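Local coordinates for protein acetyltransferase (Agrobacterium tumefaciens, PDB 2FSR) that probably transfers an acetyl group from acetyl-coenzyme A to an acceptor substrate, like other GNAT-family enzymes, at residues A[41-52]-A[64-73]; A[96-104]-A[115-123]. All blocks are in the same frame, centred on the assembly; numbering follows the deposited sequence. Where two conformers were deposited one is given.

How the interactions relate
After strands 30-31 and 35-38 come helix 45-53 and, past a loop, helix 66-83; interaction 1 (41-52 with 64-73) packs the two helices together and closes that loop. The chain then returns to the sheet with strand 87-92, beside strand 35-38, and runs into the hairpin of strands 97-105 and 114-119, whose pairing is interaction 2 (96-104 with 115-123). The two contacts therefore follow in series, neither nested nor crossed, with centres about 13 Å apart. They meet in space nonetheless: Tyr48 and Phe51 pack on Tyr120 at the end of the hairpin, and Tyr48 also touches Gln101, so helix 45-53 lies against the hairpin.

Interaction 1: residues A[41-52]-A[64-73]; sequences AMADFPAYRDFM and YDLPSTWGVF
Phe45 and Tyr48 of helix 45-52 meet Trp70 and Phe73 of helix 66-73 in an aromatic cluster that packs the two helices together, partly buried. Phe45 is a knob among Leu66, Thr69, Trp70 and Phe73. With CG anti to the backbone N (chi1 -166°), its ring turns an edge to the face of Phe73, CD1 lying 3.5 Å from Phe73 CG, while one of its own faces receives the edge of Trp70, a T-shaped pair with planes at 87°. Phe73 CD1 lies over a face of the Tyr48 ring, 3.6 Å from Tyr48 CD2, the two rings oblique. Selenomethionine Met42 comes in at the rim of the indole, SE 3.6 Å from Trp70 CH2. Thr69 is the reciprocal knob, set among Phe45, Tyr48, Arg49 and Met52. These helices follow the first strands of the GNAT fold, a region that commonly contributes to the acceptor side in relatives; their segment axes approach to 10.1 Å at 126°. Toward the interhelical loop, Arg49 NH1 donates 2.8 Å to Tyr64 O, nearly straight and within the guanidinium plane though above the carbonyl plane, and bonds Thr69 OG1 weakly. Met52 O accepts from Tyr64 N at 2.9 Å, and the bent selenomethionine side chain of Met52 lays CE 3.4 Å from Tyr64 CD2.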
loop_
_atom_site.group_PDB
_atom_site.type_symbol
_atom_site.label_atom_id
_atom_site.label_comp_id
_atom_site.label_asym_id
_atom_site.label_seq_id
_atom_site.Cartn_x
_atom_site.Cartn_y
_atom_site.Cartn_z
ATOM N N ALA A 41 -5.233 1.769 12.645
ATOM C CA ALA A 41 -5.543 1.986 14.055
ATOM C C ALA A 41 -4.500 1.294 14.913
ATOM O O ALA A 41 -3.854 0.356 14.459
ATOM C CB ALA A 41 -6.941 1.456 14.402
HETATM N N MSE A 42 -4.346 1.730 16.159
HETATM C CA MSE A 42 -3.347 1.097 17.017
HETATM C C MSE A 42 -3.569 -0.392 17.199
HETATM O O MSE A 42 -2.589 -1.135 17.353
HETATM C CB MSE A 42 -3.273 1.756 18.395
HETATM C CG MSE A 42 -2.405 2.945 18.446
HETATM SE SE MSE A 42 -0.631 2.672 17.666
HETATM C CE MSE A 42 0.195 1.668 18.982
ATOM N N ALA A 43 -4.838 -0.821 17.199
ATOM C CA ALA A 43 -5.167 -2.245 17.333
ATOM C C ALA A 43 -4.512 -3.091 16.253
ATOM O O ALA A 43 -4.378 -4.315 16.417
ATOM C CB ALA A 43 -6.671 -2.470 17.322
ATOM N N ASP A 44 -4.159 -2.450 15.136
ATOM C CA ASP A 44 -3.548 -3.147 14.020
ATOM C C ASP A 44 -2.042 -3.381 14.210
ATOM O O ASP A 44 -1.439 -4.203 13.494
ATOM C CB ASP A 44 -3.710 -2.343 12.730
ATOM C CG ASP A 44 -5.152 -2.042 12.395
ATOM O OD1 ASP A 44 -6.054 -2.905 12.624
ATOM O OD2 ASP A 44 -5.382 -0.929 11.875
ATOM N N PHE A 45 -1.417 -2.663 15.137
ATOM C CA PHE A 45 0.035 -2.742 15.237
ATOM C C PHE A 45 0.601 -4.121 15.612
ATOM O O PHE A 45 1.607 -4.523 15.066
ATOM C CB PHE A 45 0.642 -1.651 16.138
ATOM C CG PHE A 45 2.125 -1.531 15.973
ATOM C CD1 PHE A 45 2.656 -1.133 14.741
ATOM C CD2 PHE A 45 2.996 -1.862 17.013
ATOM C CE1 PHE A 45 4.037 -1.044 14.550
ATOM C CE2 PHE A 45 4.368 -1.779 16.832
ATOM C CZ PHE A 45 4.900 -1.365 15.602
ATOM N N PRO A 46 -0.014 -4.824 16.567
ATOM C CA PRO A 46 0.568 -6.109 16.919
ATOM C C PRO A 46 0.724 -7.098 15.755
ATOM O O PRO A 46 1.804 -7.689 15.624
ATOM C CB PRO A 46 -0.384 -6.638 18.001
ATOM C CG PRO A 46 -0.911 -5.396 18.649
ATOM C CD PRO A 46 -1.133 -4.469 17.466
ATOM N N ALA A 47 -0.315 -7.281 14.937
ATOM C CA ALA A 47 -0.226 -8.246 13.818
ATOM C C ALA A 47 0.756 -7.716 12.777
ATOM O O ALA A 47 1.497 -8.489 12.137
ATOM C CB ALA A 47 -1.586 -8.479 13.210
ATOM N N TYR A 48 0.776 -6.391 12.605
ATOM C CA TYR A 48 1.715 -5.767 11.668
ATOM C C TYR A 48 3.153 -6.028 12.093
ATOM O O TYR A 48 3.995 -6.372 11.254
ATOM C CB TYR A 48 1.419 -4.260 11.581
ATOM C CG TYR A 48 2.282 -3.459 10.627
ATOM C CD1 TYR A 48 1.985 -3.408 9.260
ATOM C CD2 TYR A 48 3.378 -2.757 11.089
ATOM C CE1 TYR A 48 2.777 -2.663 8.400
ATOM C CE2 TYR A 48 4.178 -2.006 10.235
ATOM C CZ TYR A 48 3.872 -1.973 8.892
ATOM O OH TYR A 48 4.660 -1.218 8.045
ATOM N N ARG A 49 3.430 -5.878 13.389
ATOM C CA ARG A 49 4.775 -6.064 13.921
ATOM C C ARG A 49 5.167 -7.541 13.808
ATOM O O ARG A 49 6.298 -7.854 13.439
ATOM C CB ARG A 49 4.832 -5.583 15.380
ATOM C CG ARG A 49 6.120 -5.863 16.115
ATOM C CD ARG A 49 7.357 -5.291 15.429
ATOM N NE ARG A 49 8.569 -5.785 16.098
ATOM C CZ ARG A 49 9.733 -6.032 15.500
ATOM N NH1 ARG A 49 9.891 -5.814 14.189
ATOM N NH2 ARG A 49 10.762 -6.510 16.203
ATOM N N ASP A 50 4.238 -8.441 14.131
ATOM C CA ASP A 50 4.471 -9.882 13.948
ATOM C C ASP A 50 4.953 -10.160 12.519
ATOM O O ASP A 50 5.974 -10.834 12.316
ATOM C CB ASP A 50 3.197 -10.704 14.223
ATOM C CG ASP A 50 2.837 -10.799 15.707
ATOM O OD1 ASP A 50 3.642 -10.405 16.582
ATOM O OD2 ASP A 50 1.718 -11.291 15.993
ATOM N N PHE A 51 4.259 -9.584 11.544
ATOM C CA PHE A 51 4.635 -9.774 10.145
ATOM C C PHE A 51 6.028 -9.189 9.871
ATOM O O PHE A 51 6.902 -9.850 9.296
ATOM C CB PHE A 51 3.602 -9.117 9.213
ATOM C CG PHE A 51 4.029 -9.080 7.761
ATOM C CD1 PHE A 51 3.847 -10.188 6.955
ATOM C CD2 PHE A 51 4.614 -7.948 7.218
ATOM C CE1 PHE A 51 4.250 -10.165 5.601
ATOM C CE2 PHE A 51 5.016 -7.917 5.869
ATOM C CZ PHE A 51 4.829 -9.031 5.071
HETATM N N MSE A 52 6.225 -7.933 10.274
HETATM C CA MSE A 52 7.449 -7.207 9.951
HETATM C C MSE A 52 8.703 -7.749 10.624
HETATM O O MSE A 52 9.809 -7.546 10.125
HETATM C CB MSE A 52 7.281 -5.706 10.240
HETATM C CG MSE A 52 6.203 -5.062 9.393
HETATM SE SE MSE A 52 6.863 -4.712 7.580
HETATM C CE MSE A 52 7.642 -2.950 8.001
ATOM N N TYR A 64 12.442 -6.440 9.958
ATOM C CA TYR A 64 12.744 -5.134 10.513
ATOM C C TYR A 64 12.816 -5.206 12.017
ATOM O O TYR A 64 12.171 -6.052 12.619
ATOM C CB TYR A 64 11.620 -4.172 10.140
ATOM C CG TYR A 64 11.600 -3.854 8.664
ATOM C CD1 TYR A 64 12.500 -2.923 8.135
ATOM C CD2 TYR A 64 10.706 -4.480 7.807
ATOM C CE1 TYR A 64 12.495 -2.623 6.776
ATOM C CE2 TYR A 64 10.696 -4.192 6.434
ATOM C CZ TYR A 64 11.588 -3.261 5.939
ATOM O OH TYR A 64 11.593 -2.963 4.594
ATOM N N ASP A 65 13.583 -4.297 12.610
ATOM C CA ASP A 65 13.569 -4.187 14.053
ATOM C C ASP A 65 12.337 -3.391 14.481
ATOM O O ASP A 65 11.575 -2.888 13.635
ATOM C CB ASP A 65 14.897 -3.633 14.590
ATOM C CG ASP A 65 15.174 -2.199 14.165
ATOM O OD1 ASP A 65 14.260 -1.478 13.711
ATOM O OD2 ASP A 65 16.332 -1.760 14.328
ATOM N N LEU A 66 12.144 -3.235 15.787
ATOM C CA LEU A 66 10.939 -2.564 16.284
ATOM C C LEU A 66 10.876 -1.066 15.924
ATOM O O LEU A 66 9.835 -0.601 15.455
ATOM C CB LEU A 66 10.768 -2.807 17.792
ATOM C CG LEU A 66 9.587 -2.125 18.477
ATOM C CD1 LEU A 66 8.236 -2.515 17.903
ATOM C CD2 LEU A 66 9.631 -2.422 19.958
ATOM N N PRO A 67 11.960 -0.300 16.170
ATOM C CA PRO A 67 11.895 1.115 15.782
ATOM C C PRO A 67 11.582 1.324 14.303
ATOM O O PRO A 67 10.780 2.207 13.969
ATOM C CB PRO A 67 13.283 1.660 16.154
ATOM C CG PRO A 67 13.775 0.715 17.206
ATOM C CD PRO A 67 13.222 -0.621 16.877
ATOM N N SER A 68 12.187 0.522 13.425
ATOM C CA SER A 68 11.914 0.656 11.987
ATOM C C SER A 68 10.462 0.288 11.684
ATOM O O SER A 68 9.800 0.968 10.894
ATOM C CB SER A 68 12.880 -0.191 11.146
ATOM O OG SER A 68 14.225 0.221 11.334
ATOM N N THR A 69 9.956 -0.766 12.326
ATOM C CA THR A 69 8.564 -1.176 12.103
ATOM C C THR A 69 7.592 -0.068 12.504
ATOM O O THR A 69 6.630 0.263 11.783
ATOM C CB THR A 69 8.217 -2.450 12.877
ATOM O OG1 THR A 69 9.079 -3.511 12.452
ATOM C CG2 THR A 69 6.761 -2.848 12.603
ATOM N N TRP A 70 7.857 0.529 13.665
ATOM C CA TRP A 70 7.043 1.638 14.136
ATOM C C TRP A 70 7.129 2.842 13.190
ATOM O O TRP A 70 6.104 3.455 12.876
ATOM C CB TRP A 70 7.454 2.020 15.562
ATOM C CG TRP A 70 6.682 3.173 16.150
ATOM C CD1 TRP A 70 7.183 4.394 16.525
ATOM C CD2 TRP A 70 5.263 3.223 16.413
ATOM N NE1 TRP A 70 6.167 5.206 17.000
ATOM C CE2 TRP A 70 4.981 4.514 16.944
ATOM C CE3 TRP A 70 4.199 2.315 16.243
ATOM C CZ2 TRP A 70 3.692 4.905 17.325
ATOM C CZ3 TRP A 70 2.916 2.716 16.619
ATOM C CH2 TRP A 70 2.673 4.002 17.163
ATOM N N GLY A 71 8.334 3.167 12.742
ATOM C CA GLY A 71 8.479 4.270 11.790
ATOM C C GLY A 71 7.703 4.045 10.497
ATOM O O GLY A 71 7.040 4.965 10.027
ATOM N N VAL A 72 7.771 2.846 9.914
ATOM C CA VAL A 72 6.967 2.584 8.698
ATOM C C VAL A 72 5.461 2.677 8.972
ATOM O O VAL A 72 4.702 3.252 8.182
ATOM C CB VAL A 72 7.306 1.207 8.073
ATOM C CG1 VAL A 72 6.498 0.981 6.786
ATOM C CG2 VAL A 72 8.806 1.132 7.755
ATOM N N PHE A 73 5.012 2.122 10.100
ATOM C CA PHE A 73 3.580 2.167 10.442
ATOM C C PHE A 73 3.120 3.626 10.566
ATOM O O PHE A 73 2.050 4.004 10.096
ATOM C CB PHE A 73 3.375 1.399 11.751
ATOM C CG PHE A 73 1.938 1.097 12.101
ATOM C CD1 PHE A 73 1.226 0.071 11.439
ATOM C CD2 PHE A 73 1.321 1.771 13.162
ATOM C CE1 PHE A 73 -0.093 -0.242 11.804
ATOM C CE2 PHE A 73 -0.002 1.457 13.542
ATOM C CZ PHE A 73 -0.707 0.450 12.851
HETATM O O HOH W 1 13.157 -7.759 15.217
#

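Interaction 2: residues A[96-104]-A[115-123]; sequences GECIGQIGI and LGWLLYEGH. With FMT (formic acid), chain B.
His123 NE2 is held by two waters, one shared with Glu97 OE2, the other with Cys98 O. On the other ring nitrogen, His123 ND1 donates 2.8 Å to O1 of a formic acid molecule, probably from the crystallisation liquor, which Tyr128 also binds; these polar partners should fix the ring's rotation. Ile99 CG2 sits over the centre of the imidazole face, 3.5 Å from its centroid, a CH-pi contact. Tyr120 N bonds Ile99 O at 2.8 Å, and Gly100 CA stands 4.0 Å from the centroid of the Tyr120 ring, over its face. From here the strands form a regular antiparallel ladder, Gln101 with Leu118 and Gly103 with Gly116 being the hydrogen-bonded pairs. Ile102 reaches over with CD1 to within 3.5 Å of Trp117 CB, its CG1 turned away from the backbone N (chi1 -173°). Gln101 lies on the opposite face beside Leu118, its NE2 bonded to Asp76. On its other edge strand 97-104 carries a classic beta bulge, where Ile99 and Gly100 together sit opposite the single residue Ile90 of strand 87-92. Ile102, Ile104 and Trp117 pack against helix 128-143, whereas Gln101, Leu118 and Tyr120 meet helix 45-53 on the other face of the sheet.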
loop_
_atom_site.group_PDB
_atom_site.type_symbol
_atom_site.label_atom_id
_atom_site.label_comp_id
_atom_site.label_asym_id
_atom_site.label_seq_id
_atom_site.Cartn_x
_atom_site.Cartn_y
_atom_site.Cartn_z
ATOM N N GLY A 96 -14.344 -7.537 9.684
ATOM C CA GLY A 96 -13.293 -6.924 10.485
ATOM C C GLY A 96 -12.022 -7.752 10.625
ATOM O O GLY A 96 -11.129 -7.386 11.391
ATOM N N GLU A 97 -11.938 -8.886 9.927
ATOM C CA GLU A 97 -10.710 -9.681 9.983
ATOM C C GLU A 97 -9.632 -9.048 9.092
ATOM O O GLU A 97 -9.760 -9.010 7.865
ATOM C CB GLU A 97 -10.941 -11.123 9.569
ATOM C CG GLU A 97 -9.679 -11.968 9.656
ATOM C CD GLU A 97 -9.858 -13.384 9.140
ATOM O OE1 GLU A 97 -11.004 -13.765 8.795
ATOM O OE2 GLU A 97 -8.839 -14.110 9.070
ATOM N N CYS A 98 -8.570 -8.587 9.738
ATOM C CA CYS A 98 -7.486 -7.876 9.048
ATOM C C CYS A 98 -6.442 -8.823 8.490
ATOM O O CYS A 98 -5.840 -9.615 9.232
ATOM C CB CYS A 98 -6.851 -6.859 9.993
ATOM S SG CYS A 98 -5.607 -5.852 9.181
ATOM N N ILE A 99 -6.217 -8.712 7.177
ATOM C CA ILE A 99 -5.401 -9.680 6.448
ATOM C C ILE A 99 -4.161 -9.081 5.790
ATOM O O ILE A 99 -3.389 -9.800 5.186
ATOM C CB ILE A 99 -6.236 -10.455 5.388
ATOM C CG1 ILE A 99 -6.771 -9.516 4.309
ATOM C CG2 ILE A 99 -7.405 -11.193 6.089
ATOM C CD1 ILE A 99 -7.164 -10.212 3.011
ATOM N N GLY A 100 -3.986 -7.763 5.885
ATOM C CA GLY A 100 -2.785 -7.153 5.314
ATOM C C GLY A 100 -2.963 -5.663 5.100
ATOM O O GLY A 100 -3.727 -5.043 5.809
ATOM N N GLN A 101 -2.235 -5.114 4.130
ATOM C CA GLN A 101 -2.172 -3.665 3.977
ATOM C C GLN A 101 -1.875 -3.334 2.524
ATOM O O GLN A 101 -1.135 -4.061 1.839
ATOM C CB GLN A 101 -1.085 -3.103 4.887
ATOM C CG GLN A 101 -1.015 -1.572 4.904
ATOM C CD GLN A 101 0.303 -1.086 5.460
ATOM O OE1 GLN A 101 1.341 -1.288 4.840
ATOM N NE2 GLN A 101 0.272 -0.469 6.655
ATOM N N ILE A 102 -2.452 -2.217 2.083
ATOM C CA ILE A 102 -2.191 -1.640 0.766
ATOM C C ILE A 102 -1.885 -0.155 0.959
ATOM O O ILE A 102 -2.455 0.471 1.853
ATOM C CB ILE A 102 -3.422 -1.827 -0.183
ATOM C CG1 ILE A 102 -3.102 -1.384 -1.618
ATOM C CG2 ILE A 102 -4.657 -1.090 0.349
ATOM C CD1 ILE A 102 -2.173 -2.272 -2.374
ATOM N N GLY A 103 -0.975 0.406 0.162
ATOM C CA GLY A 103 -0.682 1.840 0.335
ATOM C C GLY A 103 -0.012 2.524 -0.826
ATOM O O GLY A 103 0.573 1.884 -1.697
ATOM N N ILE A 104 -0.131 3.848 -0.835
ATOM C CA ILE A 104 0.688 4.657 -1.710
ATOM C C ILE A 104 1.572 5.554 -0.844
ATOM O O ILE A 104 1.086 6.237 0.062
ATOM C CB ILE A 104 -0.153 5.483 -2.689
ATOM C CG1 ILE A 104 -0.948 4.559 -3.616
ATOM C CG2 ILE A 104 0.723 6.428 -3.517
ATOM C CD1 ILE A 104 -2.096 5.274 -4.330
ATOM N N LEU A 115 3.121 2.409 -5.015
ATOM C CA LEU A 115 2.076 1.496 -4.565
ATOM C C LEU A 115 2.710 0.222 -4.000
ATOM O O LEU A 115 3.524 -0.427 -4.667
ATOM C CB LEU A 115 1.164 1.138 -5.758
ATOM C CG LEU A 115 -0.053 0.224 -5.535
ATOM C CD1 LEU A 115 -1.105 0.906 -4.691
ATOM C CD2 LEU A 115 -0.661 -0.203 -6.880
ATOM N N GLY A 116 2.361 -0.115 -2.756
ATOM C CA GLY A 116 2.882 -1.344 -2.153
ATOM C C GLY A 116 1.804 -2.114 -1.435
ATOM O O GLY A 116 0.763 -1.571 -1.090
ATOM N N TRP A 117 2.053 -3.403 -1.221
ATOM C CA TRP A 117 1.049 -4.258 -0.562
ATOM C C TRP A 117 1.739 -5.365 0.203
ATOM O O TRP A 117 2.881 -5.721 -0.083
ATOM C CB TRP A 117 0.070 -4.900 -1.577
ATOM C CG TRP A 117 0.791 -5.610 -2.690
ATOM C CD1 TRP A 117 1.238 -6.907 -2.698
ATOM C CD2 TRP A 117 1.179 -5.048 -3.944
ATOM N NE1 TRP A 117 1.898 -7.175 -3.876
ATOM C CE2 TRP A 117 1.865 -6.054 -4.665
ATOM C CE3 TRP A 117 1.022 -3.786 -4.529
ATOM C CZ2 TRP A 117 2.398 -5.833 -5.937
ATOM C CZ3 TRP A 117 1.542 -3.572 -5.793
ATOM C CH2 TRP A 117 2.227 -4.583 -6.481
ATOM N N LEU A 118 1.017 -5.907 1.176
ATOM C CA LEU A 118 1.476 -7.077 1.904
ATOM C C LEU A 118 0.248 -7.817 2.431
ATOM O O LEU A 118 -0.788 -7.214 2.721
ATOM C CB LEU A 118 2.414 -6.691 3.055
ATOM C CG LEU A 118 1.829 -5.815 4.173
ATOM C CD1 LEU A 118 1.213 -6.672 5.298
ATOM C CD2 LEU A 118 2.915 -4.904 4.746
ATOM N N LEU A 119 0.378 -9.141 2.540
ATOM C CA LEU A 119 -0.645 -9.996 3.141
ATOM C C LEU A 119 -0.048 -10.808 4.263
ATOM O O LEU A 119 1.090 -11.294 4.160
ATOM C CB LEU A 119 -1.258 -10.952 2.104
ATOM C CG LEU A 119 -2.113 -10.322 1.005
ATOM C CD1 LEU A 119 -2.618 -11.417 0.052
ATOM C CD2 LEU A 119 -3.301 -9.528 1.562
ATOM N N TYR A 120 -0.818 -10.951 5.339
ATOM C CA TYR A 120 -0.407 -11.763 6.461
ATOM C C TYR A 120 -0.532 -13.236 6.096
ATOM O O TYR A 120 -1.228 -13.604 5.155
ATOM C CB TYR A 120 -1.277 -11.455 7.675
ATOM C CG TYR A 120 -1.147 -10.013 8.156
ATOM C CD1 TYR A 120 0.058 -9.312 8.017
ATOM C CD2 TYR A 120 -2.207 -9.376 8.767
ATOM C CE1 TYR A 120 0.182 -7.986 8.476
ATOM C CE2 TYR A 120 -2.099 -8.051 9.237
ATOM C CZ TYR A 120 -0.906 -7.370 9.067
ATOM O OH TYR A 120 -0.806 -6.069 9.536
ATOM N N GLU A 121 0.136 -14.060 6.887
ATOM C CA GLU A 121 0.232 -15.476 6.620
ATOM C C GLU A 121 -1.141 -16.141 6.560
ATOM O O GLU A 121 -1.989 -15.935 7.437
ATOM C CB GLU A 121 1.074 -16.129 7.702
ATOM C CG GLU A 121 1.467 -17.530 7.363
ATOM C CD GLU A 121 2.373 -18.097 8.410
ATOM O OE1 GLU A 121 1.954 -18.188 9.592
ATOM O OE2 GLU A 121 3.500 -18.459 8.031
ATOM N N GLY A 122 -1.341 -16.951 5.514
ATOM C CA GLY A 122 -2.572 -17.715 5.353
ATOM C C GLY A 122 -3.551 -17.153 4.331
ATOM O O GLY A 122 -4.580 -17.761 4.041
ATOM N N HIS A 123 -3.237 -15.982 3.790
ATOM C CA HIS A 123 -4.196 -15.305 2.934
ATOM C C HIS A 123 -3.755 -15.137 1.483
ATOM O O HIS A 123 -4.456 -14.485 0.716
ATOM C CB HIS A 123 -4.563 -13.937 3.512
ATOM C CG HIS A 123 -5.036 -13.998 4.923
ATOM N ND1 HIS A 123 -6.281 -14.481 5.270
ATOM C CD2 HIS A 123 -4.416 -13.679 6.084
ATOM C CE1 HIS A 123 -6.407 -14.445 6.588
ATOM N NE2 HIS A 123 -5.288 -13.971 7.101
HETATM C C FMT B . -9.210 -15.409 3.446
HETATM O O1 FMT B . -8.112 -15.931 3.673
HETATM O O2 FMT B . -10.180 -15.917 2.859
HETATM O O HOH W 2 -6.522 -13.931 10.090
HETATM O O HOH W 3 -4.691 -12.132 9.364
#